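Local coordinates for protein carboxyvinyl-carboxyphosphonate phosphorylmutase (Bacillus anthracis, PDB 4IQD) that is a TIM-barrel enzyme of the phosphoenolpyruvate phosphomutase family that forms a two-chain assembly and binds pyruvic acid at several sites, at residues 40-45 with 82-87; 53-58 with 78-83; 172-177 with 204-209. All coordinates share one frame; numbering follows the deposited sequence.

Contact 1: 40-45 with 82-87; sequences MAALVA and RDLVRA. With PYR (pyruvic acid), chain F.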
loop_
_atom_site.group_PDB
_atom_site.type_symbol
_atom_site.label_atom_id
_atom_site.label_comp_id
_atom_site.label_asym_id
_atom_site.label_seq_id
_atom_site.Cartn_x
_atom_site.Cartn_y
_atom_site.Cartn_z
HETATM N N MSE A 40 -1.627 -6.187 2.897
HETATM C CA MSE A 40 -1.743 -6.238 4.354
HETATM C C MSE A 40 -3.193 -6.093 4.800
HETATM O O MSE A 40 -3.655 -6.835 5.663
HETATM C CB MSE A 40 -0.867 -5.187 5.039
HETATM C CG MSE A 40 -0.984 -5.194 6.563
HETATM SE SE MSE A 40 -0.537 -6.923 7.359
HETATM C CE MSE A 40 -1.231 -6.653 9.147
ATOM N N ALA A 41 -3.905 -5.138 4.207
ATOM C CA ALA A 41 -5.326 -4.970 4.484
ATOM C C ALA A 41 -6.088 -6.235 4.104
ATOM O O ALA A 41 -7.026 -6.635 4.789
ATOM C CB ALA A 41 -5.880 -3.762 3.737
ATOM N N ALA A 42 -5.665 -6.867 3.013
ATOM C CA ALA A 42 -6.278 -8.106 2.554
ATOM C C ALA A 42 -6.116 -9.222 3.585
ATOM O O ALA A 42 -7.046 -9.986 3.841
ATOM C CB ALA A 42 -5.676 -8.520 1.222
ATOM N N LEU A 43 -4.931 -9.303 4.178
ATOM C CA LEU A 43 -4.640 -10.323 5.176
ATOM C C LEU A 43 -5.428 -10.114 6.465
ATOM O O LEU A 43 -5.890 -11.072 7.081
ATOM C CB LEU A 43 -3.140 -10.351 5.472
ATOM C CG LEU A 43 -2.272 -10.884 4.329
ATOM C CD1 LEU A 43 -0.804 -10.528 4.537
ATOM C CD2 LEU A 43 -2.450 -12.389 4.193
ATOM N N VAL A 44 -5.576 -8.859 6.874
ATOM C CA VAL A 44 -6.322 -8.540 8.087
ATOM C C VAL A 44 -7.804 -8.849 7.921
ATOM O O VAL A 44 -8.452 -9.342 8.843
ATOM C CB VAL A 44 -6.166 -7.065 8.477
ATOM C CG1 VAL A 44 -6.911 -6.784 9.764
ATOM C CG2 VAL A 44 -4.710 -6.719 8.638
ATOM N N ALA A 45 -8.333 -8.558 6.738
ATOM C CA ALA A 45 -9.731 -8.826 6.442
ATOM C C ALA A 45 -10.027 -10.316 6.542
ATOM O O ALA A 45 -10.991 -10.720 7.191
ATOM C CB ALA A 45 -10.090 -8.303 5.060
ATOM N N ARG A 82 -3.480 -8.873 -8.150
ATOM C CA ARG A 82 -2.644 -10.056 -8.012
ATOM C C ARG A 82 -2.221 -10.174 -6.563
ATOM O O ARG A 82 -2.361 -11.231 -5.952
ATOM C CB ARG A 82 -1.397 -9.924 -8.882
ATOM C CG ARG A 82 -0.882 -11.218 -9.465
ATOM C CD ARG A 82 -1.126 -11.229 -10.960
ATOM N NE ARG A 82 0.016 -11.748 -11.706
ATOM C CZ ARG A 82 0.102 -12.990 -12.171
ATOM N NH1 ARG A 82 -0.891 -13.845 -11.967
ATOM N NH2 ARG A 82 1.178 -13.376 -12.841
ATOM N N ASP A 83 -1.711 -9.070 -6.024
ATOM C CA ASP A 83 -1.249 -9.003 -4.643
ATOM C C ASP A 83 -2.303 -9.518 -3.682
ATOM O O ASP A 83 -1.993 -10.235 -2.733
ATOM C CB ASP A 83 -0.907 -7.564 -4.265
ATOM C CG ASP A 83 0.286 -7.027 -5.018
ATOM O OD1 ASP A 83 0.790 -7.728 -5.922
ATOM O OD2 ASP A 83 0.712 -5.895 -4.708
ATOM N N LEU A 84 -3.550 -9.150 -3.940
ATOM C CA LEU A 84 -4.650 -9.521 -3.065
ATOM C C LEU A 84 -4.879 -11.025 -3.063
ATOM O O LEU A 84 -4.889 -11.648 -2.009
ATOM C CB LEU A 84 -5.928 -8.776 -3.450
ATOM C CG LEU A 84 -6.168 -7.450 -2.724
ATOM C CD1 LEU A 84 -5.021 -6.477 -2.929
ATOM C CD2 LEU A 84 -7.491 -6.827 -3.152
ATOM N N VAL A 85 -5.053 -11.604 -4.245
ATOM C CA VAL A 85 -5.278 -13.039 -4.358
ATOM C C VAL A 85 -4.075 -13.841 -3.860
ATOM O O VAL A 85 -4.233 -14.785 -3.085
ATOM C CB VAL A 85 -5.605 -13.445 -5.807
ATOM C CG1 VAL A 85 -5.894 -14.939 -5.887
ATOM C CG2 VAL A 85 -6.789 -12.647 -6.325
ATOM N N ARG A 86 -2.880 -13.449 -4.299
ATOM C CA ARG A 86 -1.635 -14.112 -3.914
ATOM C C ARG A 86 -1.499 -14.209 -2.405
ATOM O O ARG A 86 -0.857 -15.118 -1.880
ATOM C CB ARG A 86 -0.423 -13.345 -4.452
ATOM C CG ARG A 86 -0.140 -13.505 -5.940
ATOM C CD ARG A 86 1.040 -12.626 -6.353
ATOM N NE ARG A 86 1.509 -12.900 -7.710
ATOM C CZ ARG A 86 2.590 -12.346 -8.254
ATOM N NH1 ARG A 86 2.948 -12.655 -9.493
ATOM N NH2 ARG A 86 3.319 -11.484 -7.560
ATOM N N ALA A 87 -2.111 -13.263 -1.708
ATOM C CA ALA A 87 -1.929 -13.162 -0.275
ATOM C C ALA A 87 -2.974 -13.919 0.532
ATOM O O ALA A 87 -2.690 -14.388 1.629
ATOM C CB ALA A 87 -1.901 -11.697 0.147
HETATM C C PYR F . 2.812 -2.517 -6.921
HETATM O O PYR F . 3.586 -2.474 -7.978
HETATM O OXT PYR F . 3.020 -1.697 -5.920
HETATM C CA PYR F . 1.765 -3.429 -6.868
HETATM O O3 PYR F . 0.696 -3.165 -6.161
HETATM C CB PYR F . 1.864 -4.720 -7.624
#
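A87 and A42 each aim their CB at the opposite helix, and L43 and L84 complete the contact. Two outer helices of the TIM barrel meet here. Segment 40-45 is part of helix 39-48, and segment 82-87 lies near the C-terminal end of helix 74-88. Small side chains let the backbones come close. The CA atoms of A42 and L84 are 6.0 Å apart. A42 CB rests on the branch point of L84, with 4.1 Å between A42 CB and L84 CG. This bump is a single methyl, so it fits against the fork of the leucine.

L43 reaches A87 in another way. Its CG stands beside its own backbone N (chi1 -70°), which brings the CD2 methyl round to the last turn of the other helix. L43 CD2 lies 4.1 Å from A87 CB. The same methyl also approaches the backbone, at 3.3 Å from A87 O. No hydrogen bond crosses between the segments, and the join is apolar and mostly buried. L43 also packs on T283 of helix 277-283 and on G65 of the second subunit, so this part of the barrel wall borders the dimer interface.

D83 faces a different partner. It belongs to a pyruvic acid pocket that R80 of the second subunit also lines. D83 OD2 comes within 3.1 Å of O3 of the pyruvic acid of chain F.

Contact 2: 53-58 with 78-83; sequences LYLSGA and AERARD. With PYR (pyruvic acid), chain F; PYR (pyruvic acid), chain C.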
loop_
_atom_site.group_PDB
_atom_site.type_symbol
_atom_site.label_atom_id
_atom_site.label_comp_id
_atom_site.label_asym_id
_atom_site.label_seq_id
_atom_site.Cartn_x
_atom_site.Cartn_y
_atom_site.Cartn_z
ATOM N N LEU A 53 -13.157 -10.025 -1.106
ATOM C CA LEU A 53 -12.484 -8.741 -0.965
ATOM C C LEU A 53 -12.808 -7.842 -2.137
ATOM O O LEU A 53 -13.197 -8.317 -3.198
ATOM C CB LEU A 53 -10.971 -8.931 -0.873
ATOM C CG LEU A 53 -10.430 -9.663 0.349
ATOM C CD1 LEU A 53 -8.929 -9.783 0.233
ATOM C CD2 LEU A 53 -10.813 -8.939 1.625
ATOM N N TYR A 54 -12.636 -6.542 -1.938
ATOM C CA TYR A 54 -12.947 -5.565 -2.966
ATOM C C TYR A 54 -11.747 -4.674 -3.243
ATOM O O TYR A 54 -11.097 -4.185 -2.325
ATOM C CB TYR A 54 -14.139 -4.713 -2.526
ATOM C CG TYR A 54 -14.660 -3.748 -3.568
ATOM C CD1 TYR A 54 -15.337 -4.205 -4.692
ATOM C CD2 TYR A 54 -14.503 -2.377 -3.414
ATOM C CE1 TYR A 54 -15.828 -3.325 -5.641
ATOM C CE2 TYR A 54 -14.996 -1.492 -4.357
ATOM C CZ TYR A 54 -15.653 -1.969 -5.469
ATOM O OH TYR A 54 -16.142 -1.088 -6.411
ATOM N N LEU A 55 -11.448 -4.478 -4.519
ATOM C CA LEU A 55 -10.432 -3.519 -4.908
ATOM C C LEU A 55 -11.093 -2.335 -5.597
ATOM O O LEU A 55 -11.553 -2.446 -6.731
ATOM C CB LEU A 55 -9.405 -4.163 -5.832
ATOM C CG LEU A 55 -8.225 -3.270 -6.204
ATOM C CD1 LEU A 55 -7.459 -2.853 -4.958
ATOM C CD2 LEU A 55 -7.311 -3.975 -7.191
ATOM N N SER A 56 -11.155 -1.206 -4.900
ATOM C CA SER A 56 -11.799 -0.011 -5.436
ATOM C C SER A 56 -10.787 0.904 -6.104
ATOM O O SER A 56 -9.669 1.062 -5.618
ATOM C CB SER A 56 -12.519 0.749 -4.326
ATOM O OG SER A 56 -11.903 2.000 -4.079
ATOM N N GLY A 57 -11.186 1.511 -7.215
ATOM C CA GLY A 57 -10.320 2.439 -7.918
ATOM C C GLY A 57 -9.963 3.599 -7.015
ATOM O O GLY A 57 -8.832 4.086 -7.018
ATOM N N ALA A 58 -10.941 4.025 -6.225
ATOM C CA ALA A 58 -10.769 5.137 -5.303
ATOM C C ALA A 58 -9.627 4.875 -4.334
ATOM O O ALA A 58 -8.678 5.654 -4.254
ATOM C CB ALA A 58 -12.058 5.391 -4.542
ATOM N N ALA A 78 -4.474 -4.632 -12.301
ATOM C CA ALA A 78 -4.385 -6.085 -12.350
ATOM C C ALA A 78 -3.243 -6.621 -11.484
ATOM O O ALA A 78 -3.305 -7.748 -10.992
ATOM C CB ALA A 78 -4.238 -6.556 -13.788
ATOM N N GLU A 79 -2.202 -5.815 -11.297
ATOM C CA GLU A 79 -1.075 -6.221 -10.459
ATOM C C GLU A 79 -1.384 -6.104 -8.970
ATOM O O GLU A 79 -1.018 -6.974 -8.188
ATOM C CB GLU A 79 0.178 -5.417 -10.792
ATOM C CG GLU A 79 1.124 -6.114 -11.747
ATOM C CD GLU A 79 2.570 -5.726 -11.515
ATOM O OE1 GLU A 79 3.455 -6.584 -11.722
ATOM O OE2 GLU A 79 2.824 -4.568 -11.121
ATOM N N ARG A 80 -2.044 -5.024 -8.574
ATOM C CA ARG A 80 -2.443 -4.879 -7.181
ATOM C C ARG A 80 -3.464 -5.957 -6.834
ATOM O O ARG A 80 -3.483 -6.467 -5.718
ATOM C CB ARG A 80 -3.009 -3.483 -6.916
ATOM C CG ARG A 80 -3.393 -3.210 -5.463
ATOM C CD ARG A 80 -2.224 -3.388 -4.494
ATOM N NE ARG A 80 -1.095 -2.506 -4.783
ATOM C CZ ARG A 80 -0.976 -1.260 -4.334
ATOM N NH1 ARG A 80 -1.926 -0.731 -3.577
ATOM N NH2 ARG A 80 0.090 -0.538 -4.649
ATOM N N ALA A 81 -4.301 -6.313 -7.804
ATOM C CA ALA A 81 -5.287 -7.367 -7.610
ATOM C C ALA A 81 -4.588 -8.705 -7.436
ATOM O O ALA A 81 -5.043 -9.559 -6.676
ATOM C CB ALA A 81 -6.253 -7.417 -8.782
ATOM N N ARG A 82 -3.480 -8.873 -8.150
ATOM C CA ARG A 82 -2.644 -10.056 -8.012
ATOM C C ARG A 82 -2.221 -10.174 -6.563
ATOM O O ARG A 82 -2.361 -11.231 -5.952
ATOM C CB ARG A 82 -1.397 -9.924 -8.882
ATOM C CG ARG A 82 -0.882 -11.218 -9.465
ATOM C CD ARG A 82 -1.126 -11.229 -10.960
ATOM N NE ARG A 82 0.016 -11.748 -11.706
ATOM C CZ ARG A 82 0.102 -12.990 -12.171
ATOM N NH1 ARG A 82 -0.891 -13.845 -11.967
ATOM N NH2 ARG A 82 1.178 -13.376 -12.841
ATOM N N ASP A 83 -1.711 -9.070 -6.024
ATOM C CA ASP A 83 -1.249 -9.003 -4.643
ATOM C C ASP A 83 -2.303 -9.518 -3.682
ATOM O O ASP A 83 -1.993 -10.235 -2.733
ATOM C CB ASP A 83 -0.907 -7.564 -4.265
ATOM C CG ASP A 83 0.286 -7.027 -5.018
ATOM O OD1 ASP A 83 0.790 -7.728 -5.922
ATOM O OD2 ASP A 83 0.712 -5.895 -4.708
HETATM C C PYR F . 2.812 -2.517 -6.921
HETATM O O PYR F . 3.586 -2.474 -7.978
HETATM O OXT PYR F . 3.020 -1.697 -5.920
HETATM C CA PYR F . 1.765 -3.429 -6.868
HETATM O O3 PYR F . 0.696 -3.165 -6.161
HETATM C CB PYR F . 1.864 -4.720 -7.624
HETATM C C PYR C . -15.572 3.230 -5.091
HETATM O O PYR C . -14.596 3.098 -4.230
HETATM O OXT PYR C . -15.639 2.413 -6.115
HETATM C CA PYR C . -16.514 4.244 -4.912
HETATM O O3 PYR C . -17.443 4.461 -5.809
HETATM C CB PYR C . -16.475 5.091 -3.673
#
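S56 OG has two hydrogen-bond partners. It donates a 2.9 Å hydrogen bond to atom O of the pyruvic acid of chain C, and it accepts one from the backbone N of A59. S56 is at the N-cap position of helix 57-63, and this second bond caps it. Y54 brings its ring edge to the ligand, and Y54 OH stands 3.5 Å from OXT while it is hydrogen-bonded to Q122.

L55 carries the contact between the segments. Its CG is anti to the backbone N (chi1 -175°), and the two methyls divide the work. L55 CD2 lies 3.9 Å from A81 CB. L55 CD1 meets the aliphatic start of R80, 4.1 Å from R80 CG, and the two side chains cross at about a right angle. This is a strand-to-helix layer of the TIM barrel. Strand 53-55 lies against helix 74-88, which leads on to the neighbouring parallel strand 92-95.

R80 bends at both chi2 (58°) and chi3 (60°), which carries its guanidinium away from L55 to a second pyruvic acid, of chain F. The ligand meets the guanidinium at its edge. R80 NH2 makes a weak 3.4 Å hydrogen bond to OXT there. R80 of the second subunit hydrogen-bonds the same ligand and packs on this R80. R80 NH1 is taken by the carbonyl O of H37.

Contact 3: 172-177 with 204-209; sequences EGLDEA and RLFNSK. With PYR (pyruvic acid), chain D.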
loop_
_atom_site.group_PDB
_atom_site.type_symbol
_atom_site.label_atom_id
_atom_site.label_comp_id
_atom_site.label_asym_id
_atom_site.label_seq_id
_atom_site.Cartn_x
_atom_site.Cartn_y
_atom_site.Cartn_z
ATOM N N GLU A 172 -30.966 10.134 -14.710
ATOM C CA GLU A 172 -32.055 9.846 -15.638
ATOM C C GLU A 172 -33.355 9.447 -14.949
ATOM O O GLU A 172 -34.440 9.710 -15.464
ATOM C CB GLU A 172 -31.642 8.750 -16.615
ATOM C CG GLU A 172 -30.486 9.120 -17.514
ATOM C CD GLU A 172 -30.026 7.958 -18.362
ATOM O OE1 GLU A 172 -30.662 6.887 -18.301
ATOM O OE2 GLU A 172 -29.024 8.114 -19.086
ATOM N N GLY A 173 -33.252 8.801 -13.794
ATOM C CA GLY A 173 -34.438 8.397 -13.067
ATOM C C GLY A 173 -34.504 6.916 -12.761
ATOM O O GLY A 173 -33.783 6.108 -13.346
ATOM N N LEU A 174 -35.392 6.565 -11.839
ATOM C CA LEU A 174 -35.504 5.204 -11.332
ATOM C C LEU A 174 -35.811 4.185 -12.416
ATOM O O LEU A 174 -35.061 3.233 -12.602
ATOM C CB LEU A 174 -36.568 5.132 -10.243
ATOM C CG LEU A 174 -36.695 3.782 -9.537
ATOM C CD1 LEU A 174 -35.337 3.281 -9.066
ATOM C CD2 LEU A 174 -37.653 3.910 -8.365
ATOM N N ASP A 175 -36.915 4.384 -13.128
ATOM C CA ASP A 175 -37.318 3.450 -14.175
ATOM C C ASP A 175 -36.274 3.354 -15.278
ATOM O O ASP A 175 -36.137 2.316 -15.920
ATOM C CB ASP A 175 -38.670 3.843 -14.764
ATOM C CG ASP A 175 -39.824 3.485 -13.855
ATOM O OD1 ASP A 175 -39.719 2.472 -13.130
ATOM O OD2 ASP A 175 -40.835 4.219 -13.867
ATOM N N GLU A 176 -35.542 4.442 -15.490
ATOM C CA GLU A 176 -34.464 4.459 -16.467
ATOM C C GLU A 176 -33.373 3.499 -16.048
ATOM O O GLU A 176 -32.838 2.751 -16.861
ATOM C CB GLU A 176 -33.863 5.852 -16.570
ATOM C CG GLU A 176 -33.839 6.396 -17.963
ATOM C CD GLU A 176 -34.880 7.462 -18.159
ATOM O OE1 GLU A 176 -34.819 8.158 -19.194
ATOM O OE2 GLU A 176 -35.754 7.605 -17.276
ATOM N N ALA A 177 -33.036 3.541 -14.767
ATOM C CA ALA A 177 -32.009 2.667 -14.228
ATOM C C ALA A 177 -32.445 1.211 -14.342
ATOM O O ALA A 177 -31.660 0.355 -14.745
ATOM C CB ALA A 177 -31.715 3.029 -12.790
ATOM N N ARG A 204 -36.268 -1.976 -2.493
ATOM C CA ARG A 204 -37.188 -3.099 -2.655
ATOM C C ARG A 204 -37.822 -3.140 -4.047
ATOM O O ARG A 204 -37.998 -4.214 -4.621
ATOM C CB ARG A 204 -38.279 -3.044 -1.582
ATOM C CG ARG A 204 -37.760 -3.005 -0.148
ATOM C CD ARG A 204 -38.914 -3.079 0.851
ATOM N NE ARG A 204 -38.471 -3.165 2.242
ATOM C CZ ARG A 204 -38.204 -4.304 2.879
ATOM N NH1 ARG A 204 -38.322 -5.463 2.249
ATOM N NH2 ARG A 204 -37.809 -4.284 4.144
ATOM N N LEU A 205 -38.164 -1.972 -4.583
ATOM C CA LEU A 205 -38.768 -1.896 -5.911
ATOM C C LEU A 205 -37.784 -2.293 -7.000
ATOM O O LEU A 205 -38.138 -3.007 -7.940
ATOM C CB LEU A 205 -39.286 -0.491 -6.197
ATOM C CG LEU A 205 -39.812 -0.284 -7.619
ATOM C CD1 LEU A 205 -40.985 -1.216 -7.906
ATOM C CD2 LEU A 205 -40.212 1.161 -7.848
ATOM N N PHE A 206 -36.554 -1.809 -6.878
ATOM C CA PHE A 206 -35.526 -2.104 -7.864
ATOM C C PHE A 206 -35.263 -3.604 -7.870
ATOM O O PHE A 206 -35.199 -4.228 -8.925
ATOM C CB PHE A 206 -34.247 -1.326 -7.550
ATOM C CG PHE A 206 -33.245 -1.321 -8.672
ATOM C CD1 PHE A 206 -33.244 -0.306 -9.614
ATOM C CD2 PHE A 206 -32.293 -2.322 -8.776
ATOM C CE1 PHE A 206 -32.319 -0.294 -10.646
ATOM C CE2 PHE A 206 -31.366 -2.316 -9.805
ATOM C CZ PHE A 206 -31.380 -1.300 -10.741
ATOM N N ASN A 207 -35.129 -4.172 -6.674
ATOM C CA ASN A 207 -34.959 -5.607 -6.502
ATOM C C ASN A 207 -36.104 -6.388 -7.138
ATOM O O ASN A 207 -35.897 -7.457 -7.712
ATOM C CB ASN A 207 -34.861 -5.938 -5.008
ATOM C CG ASN A 207 -34.577 -7.405 -4.746
ATOM O OD1 ASN A 207 -33.950 -8.087 -5.556
ATOM N ND2 ASN A 207 -35.040 -7.898 -3.604
ATOM N N SER A 208 -37.307 -5.831 -7.049
ATOM C CA SER A 208 -38.508 -6.497 -7.536
ATOM C C SER A 208 -38.588 -6.491 -9.054
ATOM O O SER A 208 -39.168 -7.390 -9.656
ATOM C CB SER A 208 -39.752 -5.825 -6.960
ATOM O OG SER A 208 -40.909 -6.590 -7.242
ATOM N N LYS A 209 -38.006 -5.474 -9.671
ATOM C CA LYS A 209 -38.126 -5.303 -11.110
ATOM C C LYS A 209 -36.886 -5.766 -11.867
ATOM O O LYS A 209 -36.884 -5.791 -13.095
ATOM C CB LYS A 209 -38.419 -3.839 -11.445
ATOM C CG LYS A 209 -39.606 -3.636 -12.377
ATOM C CD LYS A 209 -40.911 -3.576 -11.606
ATOM C CE LYS A 209 -42.106 -3.589 -12.542
ATOM N NZ LYS A 209 -42.033 -2.511 -13.568
HETATM C C PYR D . -38.320 8.254 -12.415
HETATM O O PYR D . -37.977 8.035 -13.657
HETATM O OXT PYR D . -39.061 7.376 -11.790
HETATM C CA PYR D . -37.884 9.413 -11.781
HETATM O O3 PYR D . -37.665 9.439 -10.488
HETATM C CB PYR D . -37.660 10.643 -12.603
#
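L174 packs against F206 and L205 where the start of helix 174-187 meets the end of helix 200-209. The two helices are neighbours on the outside of the TIM barrel. The CG of L174 is anti to the backbone N (chi1 -175°), which sends both methyls out towards the other helix. One prong touches a leucine methyl, L174 CD2 lying 3.8 Å from L205 CD2, and the two side chains cross obliquely. The other prong lies at the rim of the phenyl ring, with L174 CD1 4.2 Å from F206 CD1.

F206 is the large bump on the other side. Its ring enters edge first beside the first turn of helix 174-187, where the short side chain of A177 leaves room. F206 CE1 lies 4.0 Å from A177 CB and also touches the A177 backbone carbon. L174 CD1 and A177 C both lie near the ring plane, so this is edge contact, not a stack. I178, A181, I192 and P194 also touch F206, which places the ring between the helices and the strand beneath.

G173 is the N-cap of helix 174-187. The pyruvic acid of chain D lies beside this helix start, with its carboxyl carbon 3.4 Å from L174 N. The positive end of the helix would probably favour a carboxylate here. The touching side chains are apolar, and no hydrogen bond crosses. D175 OD1 and K209 NZ, of opposite charge, stay 5.5 Å apart and form no salt bridge. Cohesion probably comes mainly from burial of apolar surface and from methyls against the ring edge.

Contacts 1 and 2 are neighbours, with centres about 9 Å apart. They share R82 and D83, and helix 74-88 serves both. L53 and L55 join them. L53 CD1 lies 3.6 Å from A42 CB, and L84 CD2 lies 4.2 Å from L55 CB. Both contacts reach the pyruvic acid of chain F and the second subunit, while 53-58 also lines the pocket of the pyruvic acid of chain C. Contact 3 stands apart and binds its own pyruvic acid, of chain D. Its centre is about 35 Å from that of contact 1 and about 29 Å from that of contact 2, whose nearest atoms are about 16 Å away.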